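Local structure of amino acid adenylation domain-containing protein (Bacillus stratosphericus LAMA 585, 6ULY) at residues R61-K66 and H123-T128; P102-M107 and D130-E135; A109-L114 and Q137-L142; L216-L221 and N272-M277. The protein probably selects a branched keto acid in a nonribosomal depsipeptide synthetase and activates it as the acyl adenylate. One frame throughout, in Å; residues are numbered along the deposited sequence.

Contact 1. Residues R61-K66 and H123-T128; sequences RALGLK and HPLILT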
loop_
_atom_site.group_PDB
_atom_site.type_symbol
_atom_site.label_atom_id
_atom_site.label_comp_id
_atom_site.label_asym_id
_atom_site.label_seq_id
_atom_site.Cartn_x
_atom_site.Cartn_y
_atom_site.Cartn_z
ATOM N N ARG A 61 -36.535 3.633 5.433
ATOM C CA ARG A 61 -37.166 4.691 4.651
ATOM C C ARG A 61 -37.629 5.836 5.541
ATOM O O ARG A 61 -37.648 6.991 5.101
ATOM C CB ARG A 61 -38.332 4.119 3.843
ATOM C CG ARG A 61 -37.881 3.398 2.582
ATOM C CD ARG A 61 -39.017 2.693 1.868
ATOM N NE ARG A 61 -38.592 2.194 0.563
ATOM C CZ ARG A 61 -39.216 1.243 -0.124
ATOM N NH1 ARG A 61 -40.304 0.666 0.368
ATOM N NH2 ARG A 61 -38.744 0.861 -1.302
ATOM N N ALA A 62 -37.986 5.544 6.794
ATOM C CA ALA A 62 -38.327 6.613 7.728
ATOM C C ALA A 62 -37.123 7.499 8.021
ATOM O O ALA A 62 -37.286 8.686 8.327
ATOM C CB ALA A 62 -38.878 6.025 9.025
ATOM N N LEU A 63 -35.915 6.946 7.936
ATOM C CA LEU A 63 -34.693 7.714 8.141
ATOM C C LEU A 63 -34.226 8.427 6.879
ATOM O O LEU A 63 -33.185 9.089 6.914
ATOM C CB LEU A 63 -33.586 6.795 8.661
ATOM C CG LEU A 63 -33.889 6.172 10.027
ATOM C CD1 LEU A 63 -32.884 5.088 10.382
ATOM C CD2 LEU A 63 -33.919 7.246 11.104
ATOM N N GLY A 64 -34.961 8.309 5.777
ATOM C CA GLY A 64 -34.668 9.053 4.573
ATOM C C GLY A 64 -33.901 8.299 3.511
ATOM O O GLY A 64 -33.552 8.898 2.487
ATOM N N LEU A 65 -33.642 7.010 3.708
ATOM C CA LEU A 65 -32.823 6.261 2.767
ATOM C C LEU A 65 -33.545 6.099 1.438
ATOM O O LEU A 65 -34.697 5.658 1.393
ATOM C CB LEU A 65 -32.467 4.896 3.345
ATOM C CG LEU A 65 -31.238 4.878 4.255
ATOM C CD1 LEU A 65 -31.327 5.960 5.318
ATOM C CD2 LEU A 65 -31.076 3.512 4.901
ATOM N N LYS A 66 -32.859 6.455 0.354
ATOM C CA LYS A 66 -33.376 6.320 -0.998
ATOM C C LYS A 66 -32.604 5.235 -1.742
ATOM O O LYS A 66 -31.457 4.925 -1.410
ATOM C CB LYS A 66 -33.276 7.647 -1.757
ATOM C CG LYS A 66 -33.972 8.814 -1.065
ATOM C CD LYS A 66 -35.484 8.615 -0.997
ATOM C CE LYS A 66 -36.177 9.825 -0.383
ATOM N NZ LYS A 66 -37.662 9.731 -0.471
ATOM N N HIS A 123 -20.530 9.688 4.311
ATOM C CA HIS A 123 -21.210 9.685 5.599
ATOM C C HIS A 123 -22.537 8.941 5.528
ATOM O O HIS A 123 -23.595 9.538 5.764
ATOM C CB HIS A 123 -21.448 11.120 6.069
ATOM C CG HIS A 123 -20.236 11.995 5.983
ATOM N ND1 HIS A 123 -18.962 11.531 6.236
ATOM C CD2 HIS A 123 -20.104 13.306 5.671
ATOM C CE1 HIS A 123 -18.099 12.520 6.086
ATOM N NE2 HIS A 123 -18.766 13.606 5.740
ATOM N N PRO A 124 -22.528 7.652 5.212
ATOM C CA PRO A 124 -23.780 6.893 5.179
ATOM C C PRO A 124 -24.269 6.555 6.578
ATOM O O PRO A 124 -23.506 6.491 7.543
ATOM C CB PRO A 124 -23.402 5.622 4.412
ATOM C CG PRO A 124 -21.947 5.438 4.712
ATOM C CD PRO A 124 -21.368 6.825 4.837
ATOM N N LEU A 125 -25.577 6.331 6.669
ATOM C CA LEU A 125 -26.153 5.848 7.912
ATOM C C LEU A 125 -25.454 4.564 8.329
ATOM O O LEU A 125 -25.279 3.649 7.519
ATOM C CB LEU A 125 -27.655 5.601 7.745
ATOM C CG LEU A 125 -28.348 4.831 8.878
ATOM C CD1 LEU A 125 -28.375 5.662 10.150
ATOM C CD2 LEU A 125 -29.752 4.419 8.470
ATOM N N ILE A 126 -25.053 4.497 9.589
ATOM C CA ILE A 126 -24.491 3.278 10.149
ATOM C C ILE A 126 -25.620 2.488 10.794
ATOM O O ILE A 126 -26.379 3.018 11.614
ATOM C CB ILE A 126 -23.375 3.587 11.161
ATOM C CG1 ILE A 126 -22.259 4.405 10.491
ATOM C CG2 ILE A 126 -22.823 2.289 11.736
ATOM C CD1 ILE A 126 -21.168 4.868 11.442
ATOM N N LEU A 127 -25.739 1.226 10.401
ATOM C CA LEU A 127 -26.760 0.317 10.892
ATOM C C LEU A 127 -26.075 -0.747 11.735
ATOM O O LEU A 127 -25.072 -1.328 11.304
ATOM C CB LEU A 127 -27.509 -0.318 9.721
ATOM C CG LEU A 127 -28.993 -0.622 9.870
ATOM C CD1 LEU A 127 -29.765 0.614 10.287
ATOM C CD2 LEU A 127 -29.512 -1.163 8.551
ATOM N N THR A 128 -26.611 -1.003 12.926
ATOM C CA THR A 128 -25.908 -1.825 13.900
ATOM C C THR A 128 -26.920 -2.506 14.817
ATOM O O THR A 128 -28.128 -2.494 14.559
ATOM C CB THR A 128 -24.909 -0.972 14.696
ATOM O OG1 THR A 128 -24.406 -1.727 15.806
ATOM C CG2 THR A 128 -25.576 0.297 15.207
#

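Contact 2. Residues P102-M107 and D130-E135; sequences PTYREM and DSLIEE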
loop_
_atom_site.group_PDB
_atom_site.type_symbol
_atom_site.label_atom_id
_atom_site.label_comp_id
_atom_site.label_asym_id
_atom_site.label_seq_id
_atom_site.Cartn_x
_atom_site.Cartn_y
_atom_site.Cartn_z
ATOM N N PRO A 102 -12.871 -4.230 16.860
ATOM C CA PRO A 102 -12.694 -4.896 18.161
ATOM C C PRO A 102 -13.019 -3.992 19.336
ATOM O O PRO A 102 -13.448 -4.483 20.387
ATOM C CB PRO A 102 -11.215 -5.307 18.149
ATOM C CG PRO A 102 -10.568 -4.395 17.149
ATOM C CD PRO A 102 -11.609 -4.140 16.103
ATOM N N THR A 103 -12.825 -2.682 19.188
ATOM C CA THR A 103 -13.221 -1.716 20.201
ATOM C C THR A 103 -13.454 -0.369 19.533
ATOM O O THR A 103 -12.862 -0.061 18.495
ATOM C CB THR A 103 -12.168 -1.575 21.310
ATOM O OG1 THR A 103 -12.588 -0.571 22.243
ATOM C CG2 THR A 103 -10.808 -1.189 20.731
ATOM N N TYR A 104 -14.328 0.430 20.144
ATOM C CA TYR A 104 -14.641 1.772 19.671
ATOM C C TYR A 104 -14.217 2.847 20.664
ATOM O O TYR A 104 -14.632 4.003 20.526
ATOM C CB TYR A 104 -16.141 1.891 19.386
ATOM C CG TYR A 104 -16.644 0.959 18.306
ATOM C CD1 TYR A 104 -16.871 1.420 17.015
ATOM C CD2 TYR A 104 -16.892 -0.381 18.577
ATOM C CE1 TYR A 104 -17.332 0.572 16.024
ATOM C CE2 TYR A 104 -17.351 -1.236 17.593
ATOM C CZ TYR A 104 -17.571 -0.753 16.319
ATOM O OH TYR A 104 -18.029 -1.598 15.334
ATOM N N ARG A 105 -13.406 2.496 21.663
ATOM C CA ARG A 105 -12.988 3.448 22.684
ATOM C C ARG A 105 -11.722 4.214 22.321
ATOM O O ARG A 105 -11.432 5.230 22.961
ATOM C CB ARG A 105 -12.764 2.729 24.019
ATOM C CG ARG A 105 -13.928 2.828 25.002
ATOM C CD ARG A 105 -14.968 1.738 24.784
ATOM N NE ARG A 105 -15.911 1.666 25.897
ATOM C CZ ARG A 105 -16.862 0.744 26.019
ATOM N NH1 ARG A 105 -17.003 -0.194 25.093
ATOM N NH2 ARG A 105 -17.672 0.759 27.070
ATOM N N GLU A 106 -10.961 3.761 21.326
ATOM C CA GLU A 106 -9.732 4.438 20.933
ATOM C C GLU A 106 -9.564 4.361 19.423
ATOM O O GLU A 106 -10.186 3.540 18.744
ATOM C CB GLU A 106 -8.505 3.832 21.624
ATOM C CG GLU A 106 -8.837 2.705 22.577
ATOM C CD GLU A 106 -7.823 1.587 22.515
ATOM O OE1 GLU A 106 -7.038 1.434 23.475
ATOM O OE2 GLU A 106 -7.805 0.866 21.494
ATOM N N MET A 107 -8.692 5.227 18.905
ATOM C CA MET A 107 -8.503 5.385 17.463
ATOM C C MET A 107 -7.477 4.367 16.959
ATOM O O MET A 107 -6.364 4.698 16.546
ATOM C CB MET A 107 -8.072 6.811 17.147
ATOM C CG MET A 107 -8.131 7.176 15.677
ATOM S SD MET A 107 -9.815 7.468 15.107
ATOM C CE MET A 107 -9.536 7.828 13.372
ATOM N N ASP A 130 -28.400 -3.338 18.927
ATOM C CA ASP A 130 -28.567 -2.706 20.229
ATOM C C ASP A 130 -27.341 -2.932 21.105
ATOM O O ASP A 130 -26.960 -2.049 21.883
ATOM C CB ASP A 130 -29.825 -3.241 20.917
ATOM C CG ASP A 130 -31.106 -2.632 20.362
ATOM O OD1 ASP A 130 -31.138 -1.406 20.126
ATOM O OD2 ASP A 130 -32.087 -3.380 20.171
ATOM N N SER A 131 -26.699 -4.096 20.978
ATOM C CA SER A 131 -25.502 -4.396 21.753
ATOM C C SER A 131 -24.287 -3.579 21.320
ATOM O O SER A 131 -23.294 -3.552 22.055
ATOM C CB SER A 131 -25.179 -5.890 21.652
ATOM O OG SER A 131 -24.699 -6.222 20.360
ATOM N N LEU A 132 -24.337 -2.916 20.160
ATOM C CA LEU A 132 -23.218 -2.125 19.666
ATOM C C LEU A 132 -23.517 -0.644 19.500
ATOM O O LEU A 132 -22.571 0.141 19.365
ATOM C CB LEU A 132 -22.740 -2.649 18.303
ATOM C CG LEU A 132 -21.867 -3.901 18.257
ATOM C CD1 LEU A 132 -21.555 -4.241 16.808
ATOM C CD2 LEU A 132 -20.582 -3.710 19.047
ATOM N N ILE A 133 -24.786 -0.236 19.490
ATOM C CA ILE A 133 -25.102 1.135 19.097
ATOM C C ILE A 133 -24.436 2.138 20.027
ATOM O O ILE A 133 -24.021 3.218 19.591
ATOM C CB ILE A 133 -26.629 1.343 19.039
ATOM C CG1 ILE A 133 -26.945 2.730 18.474
ATOM C CG2 ILE A 133 -27.244 1.170 20.419
ATOM C CD1 ILE A 133 -28.402 2.941 18.135
ATOM N N GLU A 134 -24.312 1.806 21.312
ATOM C CA GLU A 134 -23.619 2.699 22.235
ATOM C C GLU A 134 -22.158 2.865 21.832
ATOM O O GLU A 134 -21.652 3.990 21.725
ATOM C CB GLU A 134 -23.730 2.165 23.663
ATOM N N GLU A 135 -21.464 1.749 21.599
ATOM C CA GLU A 135 -20.079 1.811 21.142
ATOM C C GLU A 135 -19.968 2.564 19.822
ATOM O O GLU A 135 -19.166 3.495 19.688
ATOM C CB GLU A 135 -19.516 0.396 20.999
ATOM C CG GLU A 135 -19.469 -0.394 22.301
ATOM C CD GLU A 135 -19.243 -1.881 22.080
ATOM O OE1 GLU A 135 -20.195 -2.664 22.293
ATOM O OE2 GLU A 135 -18.120 -2.264 21.686
#

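Contact 3. Residues A109-L114 and Q137-L142; sequences AAVKKL and QGLAFL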
loop_
_atom_site.group_PDB
_atom_site.type_symbol
_atom_site.label_atom_id
_atom_site.label_comp_id
_atom_site.label_asym_id
_atom_site.label_seq_id
_atom_site.Cartn_x
_atom_site.Cartn_y
_atom_site.Cartn_z
ATOM N N ALA A 109 -6.398 0.829 14.522
ATOM C CA ALA A 109 -6.332 0.611 13.080
ATOM C C ALA A 109 -7.711 0.336 12.495
ATOM O O ALA A 109 -8.114 0.957 11.505
ATOM C CB ALA A 109 -5.383 -0.547 12.773
ATOM N N ALA A 110 -8.443 -0.612 13.084
ATOM C CA ALA A 110 -9.777 -0.929 12.589
ATOM C C ALA A 110 -10.650 0.316 12.533
ATOM O O ALA A 110 -11.377 0.533 11.559
ATOM C CB ALA A 110 -10.423 -1.999 13.469
ATOM N N VAL A 111 -10.579 1.157 13.564
ATOM C CA VAL A 111 -11.408 2.356 13.603
ATOM C C VAL A 111 -10.992 3.334 12.511
ATOM O O VAL A 111 -11.836 4.024 11.926
ATOM C CB VAL A 111 -11.337 2.998 15.000
ATOM C CG1 VAL A 111 -11.906 4.406 14.973
ATOM C CG2 VAL A 111 -12.080 2.137 16.007
ATOM N N LYS A 112 -9.689 3.418 12.223
ATOM C CA LYS A 112 -9.226 4.280 11.139
ATOM C C LYS A 112 -9.774 3.807 9.799
ATOM O O LYS A 112 -10.244 4.610 8.985
ATOM C CB LYS A 112 -7.695 4.314 11.105
ATOM C CG LYS A 112 -7.043 4.977 12.309
ATOM C CD LYS A 112 -5.530 5.072 12.146
ATOM C CE LYS A 112 -4.879 5.746 13.347
ATOM N NZ LYS A 112 -3.397 5.830 13.215
ATOM N N LYS A 113 -9.711 2.499 9.546
ATOM C CA LYS A 113 -10.214 1.964 8.286
ATOM C C LYS A 113 -11.710 2.222 8.129
ATOM O O LYS A 113 -12.172 2.569 7.036
ATOM C CB LYS A 113 -9.911 0.468 8.201
ATOM C CG LYS A 113 -8.425 0.139 8.330
ATOM C CD LYS A 113 -8.143 -1.342 8.123
ATOM C CE LYS A 113 -6.649 -1.618 8.125
ATOM N NZ LYS A 113 -6.324 -2.982 7.619
ATOM N N LEU A 114 -12.484 2.055 9.206
ATOM C CA LEU A 114 -13.911 2.354 9.129
ATOM C C LEU A 114 -14.139 3.808 8.741
ATOM O O LEU A 114 -15.005 4.111 7.912
ATOM C CB LEU A 114 -14.597 2.041 10.463
ATOM C CG LEU A 114 -14.594 0.574 10.891
ATOM C CD1 LEU A 114 -15.165 0.419 12.294
ATOM C CD2 LEU A 114 -15.368 -0.283 9.898
ATOM N N GLN A 137 -21.805 4.715 18.482
ATOM C CA GLN A 137 -22.062 6.143 18.623
ATOM C C GLN A 137 -20.840 6.896 19.130
ATOM O O GLN A 137 -20.728 8.102 18.893
ATOM C CB GLN A 137 -23.250 6.378 19.562
ATOM C CG GLN A 137 -24.608 6.158 18.901
ATOM C CD GLN A 137 -25.769 6.233 19.881
ATOM O OE1 GLN A 137 -25.605 6.005 21.080
ATOM N NE2 GLN A 137 -26.954 6.554 19.369
ATOM N N GLY A 138 -19.921 6.210 19.813
ATOM C CA GLY A 138 -18.711 6.857 20.283
ATOM C C GLY A 138 -17.821 7.366 19.169
ATOM O O GLY A 138 -16.977 8.235 19.411
ATOM N N LEU A 139 -17.992 6.849 17.950
ATOM C CA LEU A 139 -17.198 7.319 16.823
ATOM C C LEU A 139 -17.411 8.800 16.546
ATOM O O LEU A 139 -16.561 9.428 15.903
ATOM C CB LEU A 139 -17.533 6.500 15.574
ATOM C CG LEU A 139 -17.231 5.004 15.677
ATOM C CD1 LEU A 139 -17.796 4.251 14.482
ATOM C CD2 LEU A 139 -15.732 4.770 15.803
ATOM N N ALA A 140 -18.524 9.371 17.012
ATOM C CA ALA A 140 -18.764 10.796 16.808
ATOM C C ALA A 140 -17.700 11.634 17.502
ATOM O O ALA A 140 -17.311 12.697 17.003
ATOM C CB ALA A 140 -20.155 11.174 17.317
ATOM N N PHE A 141 -17.226 11.178 18.662
ATOM C CA PHE A 141 -16.149 11.874 19.355
ATOM C C PHE A 141 -14.786 11.470 18.808
ATOM O O PHE A 141 -13.895 12.315 18.677
ATOM C CB PHE A 141 -16.222 11.593 20.858
ATOM C CG PHE A 141 -17.423 12.198 21.536
ATOM C CD1 PHE A 141 -17.314 13.392 22.234
ATOM C CD2 PHE A 141 -18.660 11.572 21.480
ATOM C CE1 PHE A 141 -18.413 13.949 22.865
ATOM C CE2 PHE A 141 -19.764 12.124 22.106
ATOM C CZ PHE A 141 -19.640 13.314 22.798
ATOM N N LEU A 142 -14.605 10.186 18.483
ATOM C CA LEU A 142 -13.321 9.733 17.955
ATOM C C LEU A 142 -12.992 10.414 16.631
ATOM O O LEU A 142 -11.836 10.768 16.376
ATOM C CB LEU A 142 -13.328 8.215 17.773
ATOM C CG LEU A 142 -12.866 7.345 18.943
ATOM C CD1 LEU A 142 -12.866 5.876 18.539
ATOM C CD2 LEU A 142 -11.484 7.761 19.419
#

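Contact 4. Residues L216-L221 and N272-M277; sequences LDWMPL and NFAFAM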
loop_
_atom_site.group_PDB
_atom_site.type_symbol
_atom_site.label_atom_id
_atom_site.label_comp_id
_atom_site.label_asym_id
_atom_site.label_seq_id
_atom_site.Cartn_x
_atom_site.Cartn_y
_atom_site.Cartn_z
ATOM N N LEU A 216 -24.114 -24.935 7.606
ATOM C CA LEU A 216 -23.602 -24.396 8.862
ATOM C C LEU A 216 -22.449 -23.451 8.558
ATOM O O LEU A 216 -21.478 -23.844 7.902
ATOM C CB LEU A 216 -23.137 -25.518 9.795
ATOM C CG LEU A 216 -22.459 -25.056 11.086
ATOM C CD1 LEU A 216 -23.398 -24.226 11.947
ATOM C CD2 LEU A 216 -21.943 -26.256 11.847
ATOM N N ASP A 217 -22.549 -22.214 9.042
ATOM C CA ASP A 217 -21.507 -21.215 8.829
ATOM C C ASP A 217 -21.358 -20.372 10.087
ATOM O O ASP A 217 -22.326 -19.752 10.541
ATOM C CB ASP A 217 -21.831 -20.316 7.629
ATOM C CG ASP A 217 -20.622 -19.540 7.137
ATOM O OD1 ASP A 217 -20.687 -18.972 6.024
ATOM O OD2 ASP A 217 -19.594 -19.520 7.849
ATOM N N TRP A 218 -20.147 -20.347 10.640
ATOM C CA TRP A 218 -19.790 -19.421 11.704
ATOM C C TRP A 218 -18.852 -18.316 11.240
ATOM O O TRP A 218 -18.572 -17.392 12.015
ATOM C CB TRP A 218 -19.146 -20.176 12.879
ATOM C CG TRP A 218 -17.996 -21.053 12.487
ATOM C CD1 TRP A 218 -18.024 -22.404 12.293
ATOM C CD2 TRP A 218 -16.644 -20.641 12.247
ATOM N NE1 TRP A 218 -16.773 -22.858 11.947
ATOM C CE2 TRP A 218 -15.908 -21.795 11.916
ATOM C CE3 TRP A 218 -15.986 -19.409 12.282
ATOM C CZ2 TRP A 218 -14.553 -21.752 11.610
ATOM C CZ3 TRP A 218 -14.641 -19.367 11.983
ATOM C CH2 TRP A 218 -13.936 -20.531 11.653
ATOM N N MET A 219 -18.363 -18.377 10.005
ATOM C CA MET A 219 -17.493 -17.331 9.501
ATOM C C MET A 219 -18.269 -16.021 9.357
ATOM O O MET A 219 -19.483 -16.029 9.136
ATOM C CB MET A 219 -16.894 -17.743 8.160
ATOM C CG MET A 219 -15.715 -18.692 8.292
ATOM S SD MET A 219 -14.270 -17.878 9.004
ATOM C CE MET A 219 -13.795 -16.784 7.660
ATOM N N PRO A 220 -17.589 -14.880 9.480
ATOM C CA PRO A 220 -18.292 -13.591 9.409
ATOM C C PRO A 220 -19.035 -13.404 8.094
ATOM O O PRO A 220 -18.525 -13.718 7.015
ATOM C CB PRO A 220 -17.162 -12.561 9.550
ATOM C CG PRO A 220 -16.031 -13.298 10.166
ATOM C CD PRO A 220 -16.140 -14.707 9.677
ATOM N N LEU A 221 -20.246 -12.853 8.195
ATOM C CA LEU A 221 -21.012 -12.474 7.015
ATOM C C LEU A 221 -20.392 -11.303 6.266
ATOM O O LEU A 221 -20.818 -11.014 5.143
ATOM C CB LEU A 221 -22.446 -12.120 7.409
ATOM C CG LEU A 221 -23.353 -13.285 7.804
ATOM C CD1 LEU A 221 -24.677 -12.752 8.338
ATOM C CD2 LEU A 221 -23.577 -14.220 6.619
ATOM N N ASN A 272 -8.155 -22.431 6.409
ATOM C CA ASN A 272 -7.360 -23.572 6.852
ATOM C C ASN A 272 -7.066 -23.523 8.349
ATOM O O ASN A 272 -6.878 -24.574 8.974
ATOM C CB ASN A 272 -6.056 -23.634 6.058
ATOM C CG ASN A 272 -5.305 -24.930 6.277
ATOM O OD1 ASN A 272 -5.684 -25.976 5.746
ATOM N ND2 ASN A 272 -4.234 -24.869 7.061
ATOM N N PHE A 273 -7.022 -22.325 8.942
ATOM C CA PHE A 273 -6.662 -22.219 10.355
ATOM C C PHE A 273 -7.680 -22.927 11.239
ATOM O O PHE A 273 -7.319 -23.521 12.263
ATOM C CB PHE A 273 -6.529 -20.746 10.767
ATOM C CG PHE A 273 -7.847 -20.038 10.962
ATOM C CD1 PHE A 273 -8.369 -19.238 9.965
ATOM C CD2 PHE A 273 -8.554 -20.159 12.151
ATOM C CE1 PHE A 273 -9.578 -18.587 10.139
ATOM C CE2 PHE A 273 -9.761 -19.512 12.326
ATOM C CZ PHE A 273 -10.273 -18.726 11.317
ATOM N N ALA A 274 -8.962 -22.865 10.870
ATOM C CA ALA A 274 -9.987 -23.511 11.680
ATOM C C ALA A 274 -9.782 -25.018 11.712
ATOM O O ALA A 274 -9.951 -25.654 12.759
ATOM C CB ALA A 274 -11.375 -23.166 11.145
ATOM N N PHE A 275 -9.408 -25.608 10.574
ATOM C CA PHE A 275 -9.105 -27.034 10.556
ATOM C C PHE A 275 -7.920 -27.342 11.458
ATOM O O PHE A 275 -7.924 -28.344 12.185
ATOM C CB PHE A 275 -8.825 -27.498 9.128
ATOM C CG PHE A 275 -10.009 -27.377 8.206
ATOM C CD1 PHE A 275 -10.340 -26.157 7.636
ATOM C CD2 PHE A 275 -10.785 -28.485 7.901
ATOM C CE1 PHE A 275 -11.426 -26.042 6.791
ATOM C CE2 PHE A 275 -11.873 -28.375 7.052
ATOM C CZ PHE A 275 -12.192 -27.152 6.496
ATOM N N ALA A 276 -6.901 -26.484 11.435
ATOM C CA ALA A 276 -5.752 -26.688 12.309
ATOM C C ALA A 276 -6.134 -26.506 13.772
ATOM O O ALA A 276 -5.621 -27.215 14.645
ATOM C CB ALA A 276 -4.627 -25.732 11.925
ATOM N N MET A 277 -7.030 -25.558 14.062
ATOM C CA MET A 277 -7.476 -25.369 15.438
ATOM C C MET A 277 -8.153 -26.627 15.967
ATOM O O MET A 277 -7.896 -27.049 17.099
ATOM C CB MET A 277 -8.426 -24.171 15.528
ATOM C CG MET A 277 -7.751 -22.820 15.387
ATOM S SD MET A 277 -8.902 -21.430 15.514
ATOM C CE MET A 277 -9.186 -21.375 17.278
#

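Contact 1. Residues R61-K66 and H123-T128
L125 meets both L63 and L65 through one methyl group, and every contact between the two segments is apolar. L125 CD2 lies 3.7 Å from L63 CD1. The same methyl rests on both branches of L65, with L125 CD2 at 3.8 Å from CD1 of L65 and at 3.9 Å from CD2 of L65. Each of these side chains crosses that of L125 at about a right angle, so methyls meet without the chains running alongside. With CG of L125 opposite its backbone N (chi1 168°), the side chain reaches out from the strand and carries CD2 to both leucines.

L63 and L65 flank G64, the glycine of the Schellman motif that ends helix 46-62, and both point toward the strand. G64 takes a positive phi of 99°, and its N bonds back to R61 O at 3.1 Å. The strand they face, 125-128, belongs to the mixed sheet of the AMP-binding domain and runs parallel to strands 70-74 and 150-152 on its two sides, with backbone bonds from L125 to F72.

Burial differs between the partners. L65 is buried and also packs on V71 and F93, whereas L63 is exposed and shares A151 with L125.

Contact 2. Residues P102-M107 and D130-E135
The link from strand 94-97 to helix 109-120 lies against helix 130-137 through Y104 and R105, both of which touch E135. That helix starts the beta-alpha-beta crossover from strand 125-128 to its parallel neighbour 150-152, so the contact joins two successive connections of the same mixed sheet.

Y104 carries most of its side. Its CB sits 3.4 Å from the backbone O of E135, and ring atom CD2 of Y104 lies 3.7 Å from CB of E135. Farther out along the ring, CE2 of Y104 approaches CD2 of L132 at 4.3 Å. The Y104 and E135 side chains cross at about a right angle, and the ring and carboxylate planes stand 86° apart. At the far end of the ring, the hydroxyl is held by hydrogen bonds with Q74 OE1 and the backbone N of A101, which should restrain the ring from swinging.

R105 bends at chi2 (87°) and brings its guanidinium up to E135, R105 NH1 lying 3.7 Å from E135 CG. The charged ends do not pair: R105 NH1 and E135 OE2 are 4.1 Å apart, too far for a salt bridge, and because R105 is exposed to solvent the attraction is probably weak.

The loop itself is shaped by an ST turn, in which the backbone N of R105 donates to OG1 of T103 at 3.2 Å, nearly straight at 167°.

Contact 3. Residues A109-L114 and Q137-L142
V111 projects from helix 109-120 toward the short helix 139-142, meeting L139 and L142 in a small buried helix-to-helix contact. The short helix lies in the crossover between the parallel strands 125-128 and 150-152, while helix 109-120 leads into strand 125-128, so two connections of one sheet are packed together here.

From CB the valine forks. V111 CG1 stands opposite the backbone N (chi1 166°) and alone reaches across, lying 3.9 Å from CD2 of L139 and 4.0 Å from CD1 of L142. One methyl is thus received by one branch from each leucine, these being three residues apart and so about one helical turn from each other. The V111 and L142 side chains cross at about a right angle. The other branch, V111 CG2, is directed at the preceding loop, where it lies 3.4 Å from the carbonyl O of T103. W143 adds a further apolar neighbour to V111, whose backbone N bonds to N108 OD1.

Nearby, L114 packs on F72 and Q74 of the sheet. The second subunit also comes close: its Q398 packs on L142, and backbone hydrogen bonds reach it from A109.

No polar bond spans the two segments. The short helix is held within itself, the carbonyl O of G138 accepting from two donors, F141 N at 3.0 Å and L142 N at 3.2 Å.

Contact 4. Residues L216-L221 and N272-M277
OD2 of D217 accepts the backbone N-H of M219 at 2.7 Å, closing an Asx turn around W218, the residue that meets F273 and A274. The bond is bent, with an angle of 139° at the hydrogen, and it approaches the anti side of the carboxylate from 34° out of its plane. OD1 of the same group bonds to W269 NE1. The turn ends strand 214-217, and helix 272-279 follows the neighbouring parallel strand 267-270, so the contact lies where two adjacent strands of the nine-stranded mixed sheet leave it.

W218 presents the edge of its six-membered ring, its chi1 of 53° turning the indole toward the helix. CB of A274 lies in the ring plane at this edge, 3.5 Å from CZ2 and 3.7 Å from CH2 of W218. CH2 of W218 also touches CZ of F273 at 4.1 Å, the two side chains arriving from opposite directions.

Aromatic packing extends around W218: F249 stacks on it and W256 meets it edge-to-face, while M219 CG lies 3.9 Å above one face, offset toward the rim. F273 itself also packs on Q565 and A569 of helix 560-570. On one face of the F273 ring, CB of A274 sits 4.1 Å above the plane; SD of M277 lies in plane at the edge.

How the contacts relate
Contacts 2 and 3 form one continuous patch, their centres 8 Å apart; CD of P102 reaches CB of A110 at 3.6 Å, and E106 O lies at the same distance from CD1 of L142. Contact 1 lies 18 to 19 Å away between centres, and T128 of its strand packs on helix 130-137, T128 OG1 being 4.0 Å from I133 N. The segments of these three contacts alternate along the chain, and the second subunit touches contacts 2 and 3. Contact 4 opens later in sequence, with its nearest atoms about 12 Å from each of the others. Its F273 side chain is about 10 Å from the bound keto acyl adenylate, not in direct contact with it.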